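Local coordinates for 16S rRNA processing protein (Pseudomonas aeruginosa, PDB 2F1L), which probably serves as an accessory factor in the last step of 30S ribosomal subunit assembly and is needed for efficient processing of 16S rRNA, at residues A[113-125]-A[133-145]. Sequence-based numbering, arbitrary orientation. Where two conformers were deposited one is given.
Sequences YYWHQLEGLKVID and VIDHLLETGANDV
Two backbone hydrogen bonds fasten Gly120 and Leu121 to Ile134 where a beta hairpin opens out: Gly120 N gives a nearly straight bond to Ile134 O (2.8 Å), and Ile134 N gives one to Leu121 O (2.9 Å). Gly120 is the third residue of a type II turn from Leu118 to Leu121, and its positive phi (91°) suits a residue without a CB. Next along, Lys122 and Val133 form an antiparallel non-hydrogen-bonded pair, and Val133 CA approaches Leu121 O in a CA-H...O contact.

The apolar part centres on Ile134 and Leu137, whose branched aliphatic side chains point toward the segment 113-125 and pack against Leu118, Leu121, Val123 and Trp115. Ile134 has CG1 anti to its carbonyl carbon (chi1 -70°); this branch meets Val123 CG2 at 3.7 Å, while CD1 reaches Leu121 CB. Leu137 CD2 touches Leu118 CD1 at 3.9 Å, the two chains crossing at about a right angle.

Trp115 offers a broad flat surface to the far end of the strand. Leu137 CB sits over the face of its five-membered ring, 3.7 Å from the centroid and 12° off the normal, a CH-pi contact, and Glu139 CB approaches Trp115 CH2, on the six-membered ring. At the edge, Trp115 NE1 makes a weak but straight hydrogen bond to Asp144 OD2 (3.4 Å), the carboxylate standing almost perpendicular to the indole; OD2 also shares a hydrogen bond with an unidentified molecule, probably from the crystallisation liquor.

Within the PRC-barrel domain, the helix 115-118 thus packs against strand 130-138, which lies between strands 122-125 and 145-149. Met179 of strand 178-181 touches both Leu118 and Ile134, Met146 packs on Leu137, and Glu139 forms a salt bridge with Arg102 of the second subunit.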
# COMPACT_ATOMS: atom_id res chain seq x y z
N TYR A 113 12.14 11.94 0.21
CA TYR A 113 12.66 11.95 1.57
C TYR A 113 13.85 11.03 1.72
O TYR A 113 14.04 10.08 0.95
CB TYR A 113 11.61 11.52 2.60
CG TYR A 113 10.45 12.45 2.63
CD1 TYR A 113 10.57 13.71 3.23
CD2 TYR A 113 9.25 12.10 2.02
CE1 TYR A 113 9.49 14.60 3.24
CE2 TYR A 113 8.17 12.98 2.02
CZ TYR A 113 8.29 14.22 2.64
OH TYR A 113 7.22 15.08 2.64
N TYR A 114 14.66 11.34 2.72
CA TYR A 114 15.65 10.43 3.20
C TYR A 114 15.01 9.63 4.29
O TYR A 114 14.14 10.09 5.02
CB TYR A 114 16.85 11.15 3.78
CG TYR A 114 17.70 11.81 2.76
CD1 TYR A 114 18.24 11.07 1.71
CD2 TYR A 114 18.00 13.17 2.86
CE1 TYR A 114 19.06 11.67 0.76
CE2 TYR A 114 18.81 13.78 1.92
CZ TYR A 114 19.34 13.04 0.88
OH TYR A 114 20.15 13.66 -0.04
N TRP A 115 15.47 8.40 4.39
CA TRP A 115 15.18 7.53 5.51
C TRP A 115 15.47 8.19 6.86
O TRP A 115 14.71 8.03 7.82
CB TRP A 115 16.03 6.26 5.39
CG TRP A 115 15.43 5.17 4.62
CD1 TRP A 115 14.37 5.22 3.73
CD2 TRP A 115 15.85 3.81 4.66
NE1 TRP A 115 14.10 3.96 3.24
CE2 TRP A 115 15.01 3.08 3.78
CE3 TRP A 115 16.87 3.14 5.37
CZ2 TRP A 115 15.17 1.70 3.58
CZ3 TRP A 115 17.02 1.77 5.17
CH2 TRP A 115 16.18 1.07 4.28
N HIS A 116 16.58 8.89 6.94
CA HIS A 116 17.00 9.41 8.21
C HIS A 116 16.13 10.66 8.59
O HIS A 116 15.96 10.96 9.77
CB HIS A 116 18.56 9.59 8.24
CG HIS A 116 19.33 8.33 7.88
ND1 HIS A 116 18.89 7.06 8.18
CD2 HIS A 116 20.53 8.16 7.26
CE1 HIS A 116 19.77 6.17 7.76
NE2 HIS A 116 20.77 6.81 7.19
N GLN A 117 15.52 11.32 7.60
CA GLN A 117 14.51 12.37 7.88
C GLN A 117 13.19 11.88 8.53
O GLN A 117 12.55 12.62 9.24
CB GLN A 117 14.14 13.08 6.59
CG GLN A 117 15.22 13.93 6.00
CD GLN A 117 14.69 14.66 4.80
OE1 GLN A 117 14.18 14.04 3.87
NE2 GLN A 117 14.74 15.99 4.84
N LEU A 118 12.76 10.65 8.24
CA LEU A 118 11.57 10.05 8.85
C LEU A 118 11.77 9.53 10.29
O LEU A 118 10.82 9.50 11.07
CB LEU A 118 11.05 8.92 7.95
CG LEU A 118 10.71 9.39 6.52
CD1 LEU A 118 10.33 8.20 5.67
CD2 LEU A 118 9.62 10.45 6.50
N GLU A 119 13.00 9.14 10.62
CA GLU A 119 13.37 8.68 11.96
C GLU A 119 13.02 9.71 13.02
O GLU A 119 13.38 10.87 12.90
CB GLU A 119 14.86 8.35 12.04
CG GLU A 119 15.16 6.94 11.61
CD GLU A 119 16.58 6.71 11.10
OE1 GLU A 119 17.53 7.43 11.50
OE2 GLU A 119 16.72 5.78 10.29
N GLY A 120 12.32 9.27 14.05
CA GLY A 120 11.95 10.16 15.13
C GLY A 120 10.61 10.82 14.95
O GLY A 120 10.15 11.47 15.85
N LEU A 121 9.96 10.66 13.79
CA LEU A 121 8.63 11.23 13.61
C LEU A 121 7.63 10.47 14.45
O LEU A 121 7.68 9.22 14.55
CB LEU A 121 8.19 11.16 12.16
CG LEU A 121 8.89 12.09 11.17
CD1 LEU A 121 8.31 11.88 9.81
CD2 LEU A 121 8.72 13.52 11.59
N LYS A 122 6.72 11.23 15.07
CA LYS A 122 5.61 10.67 15.81
C LYS A 122 4.60 10.17 14.78
O LYS A 122 4.29 10.85 13.82
CB LYS A 122 4.98 11.73 16.71
CG LYS A 122 5.89 12.29 17.81
CD LYS A 122 5.40 13.71 18.29
CE LYS A 122 6.53 14.72 18.72
NZ LYS A 122 6.28 16.09 18.08
N VAL A 123 4.07 8.98 15.00
CA VAL A 123 3.13 8.35 14.09
C VAL A 123 1.75 8.32 14.73
O VAL A 123 1.56 7.75 15.77
CB VAL A 123 3.59 6.92 13.79
CG1 VAL A 123 2.51 6.12 13.01
CG2 VAL A 123 4.91 6.96 13.06
N ILE A 124 0.78 8.96 14.10
CA ILE A 124 -0.54 9.16 14.67
C ILE A 124 -1.61 8.75 13.68
O ILE A 124 -1.56 9.19 12.53
CB ILE A 124 -0.72 10.62 15.01
CG1 ILE A 124 0.35 11.04 16.05
CG2 ILE A 124 -2.12 10.89 15.56
CD1 ILE A 124 0.58 12.50 16.06
N ASP A 125 -2.56 7.90 14.12
CA ASP A 125 -3.54 7.26 13.24
C ASP A 125 -4.72 8.15 13.01
O ASP A 125 -4.83 9.17 13.64
CB ASP A 125 -3.97 5.85 13.78
CG ASP A 125 -4.77 5.90 15.06
OD1 ASP A 125 -5.27 6.97 15.39
OD2 ASP A 125 -4.91 4.86 15.75
N VAL A 133 7.01 6.27 17.62
CA VAL A 133 7.93 7.02 16.77
C VAL A 133 8.58 6.06 15.81
O VAL A 133 8.80 4.90 16.13
CB VAL A 133 9.08 7.75 17.57
CG1 VAL A 133 8.57 8.97 18.32
CG2 VAL A 133 9.75 6.85 18.53
N ILE A 134 8.90 6.54 14.62
CA ILE A 134 9.64 5.76 13.66
C ILE A 134 11.05 5.62 14.19
O ILE A 134 11.72 6.61 14.46
CB ILE A 134 9.65 6.44 12.28
CG1 ILE A 134 8.26 6.38 11.67
CG2 ILE A 134 10.62 5.76 11.34
CD1 ILE A 134 8.04 7.34 10.58
N ASP A 135 11.47 4.39 14.37
CA ASP A 135 12.79 4.08 14.86
C ASP A 135 13.72 3.97 13.67
O ASP A 135 14.82 4.50 13.70
CB ASP A 135 12.76 2.76 15.62
CG ASP A 135 14.09 2.42 16.22
OD1 ASP A 135 14.40 2.97 17.27
OD2 ASP A 135 14.83 1.60 15.63
N HIS A 136 13.28 3.25 12.64
CA HIS A 136 14.07 3.10 11.41
C HIS A 136 13.19 2.48 10.33
O HIS A 136 12.01 2.21 10.58
CB HIS A 136 15.38 2.32 11.59
CG HIS A 136 15.20 0.89 12.02
ND1 HIS A 136 14.94 0.54 13.33
CD2 HIS A 136 15.34 -0.28 11.34
CE1 HIS A 136 14.89 -0.78 13.43
NE2 HIS A 136 15.12 -1.31 12.23
N LEU A 137 13.77 2.36 9.14
CA LEU A 137 13.07 1.89 7.95
C LEU A 137 13.73 0.63 7.46
O LEU A 137 14.89 0.42 7.73
CB LEU A 137 13.04 2.95 6.85
CG LEU A 137 11.82 3.84 7.09
CD1 LEU A 137 12.19 4.95 8.00
CD2 LEU A 137 11.25 4.41 5.83
N LEU A 138 12.97 -0.20 6.78
CA LEU A 138 13.50 -1.44 6.23
C LEU A 138 13.30 -1.47 4.74
O LEU A 138 12.27 -1.08 4.23
CB LEU A 138 12.80 -2.67 6.81
CG LEU A 138 12.82 -2.90 8.32
CD1 LEU A 138 12.01 -4.16 8.64
CD2 LEU A 138 14.22 -3.02 8.92
N GLU A 139 14.30 -1.96 4.04
CA GLU A 139 14.19 -2.24 2.63
C GLU A 139 13.67 -3.69 2.56
O GLU A 139 14.16 -4.56 3.27
CB GLU A 139 15.57 -2.02 2.04
CG GLU A 139 15.70 -1.99 0.52
CD GLU A 139 17.17 -2.03 0.11
OE1 GLU A 139 17.98 -1.40 0.82
OE2 GLU A 139 17.51 -2.73 -0.87
N THR A 140 12.68 -3.93 1.72
CA THR A 140 11.97 -5.19 1.69
C THR A 140 11.90 -5.86 0.32
O THR A 140 11.31 -6.94 0.18
CB THR A 140 10.51 -4.97 2.05
OG1 THR A 140 9.87 -4.28 0.96
CG2 THR A 140 10.36 -4.15 3.34
N GLY A 141 12.44 -5.26 -0.72
CA GLY A 141 12.18 -5.79 -2.05
C GLY A 141 10.81 -5.39 -2.62
O GLY A 141 10.50 -5.70 -3.75
N ALA A 142 9.98 -4.71 -1.84
CA ALA A 142 8.79 -4.07 -2.37
C ALA A 142 8.75 -2.68 -1.68
O ALA A 142 9.75 -2.01 -1.59
CB ALA A 142 7.55 -4.93 -2.04
N ASN A 143 7.65 -2.28 -1.09
CA ASN A 143 7.65 -1.02 -0.36
C ASN A 143 8.55 -1.09 0.85
O ASN A 143 8.69 -2.13 1.47
CB ASN A 143 6.23 -0.72 0.10
CG ASN A 143 5.29 -0.85 -1.02
OD1 ASN A 143 5.39 -0.04 -1.95
ND2 ASN A 143 4.45 -1.95 -1.04
N ASP A 144 9.13 0.05 1.21
CA ASP A 144 9.83 0.17 2.47
C ASP A 144 8.87 0.05 3.66
O ASP A 144 7.70 0.42 3.57
CB ASP A 144 10.53 1.51 2.53
CG ASP A 144 11.63 1.63 1.51
OD1 ASP A 144 12.29 0.60 1.24
OD2 ASP A 144 11.86 2.75 0.99
N VAL A 145 9.37 -0.46 4.77
CA VAL A 145 8.57 -0.60 5.97
C VAL A 145 9.12 0.29 7.03
O VAL A 145 10.34 0.43 7.15
CB VAL A 145 8.59 -2.06 6.45
CG1 VAL A 145 8.06 -2.16 7.86
CG2 VAL A 145 7.78 -2.95 5.47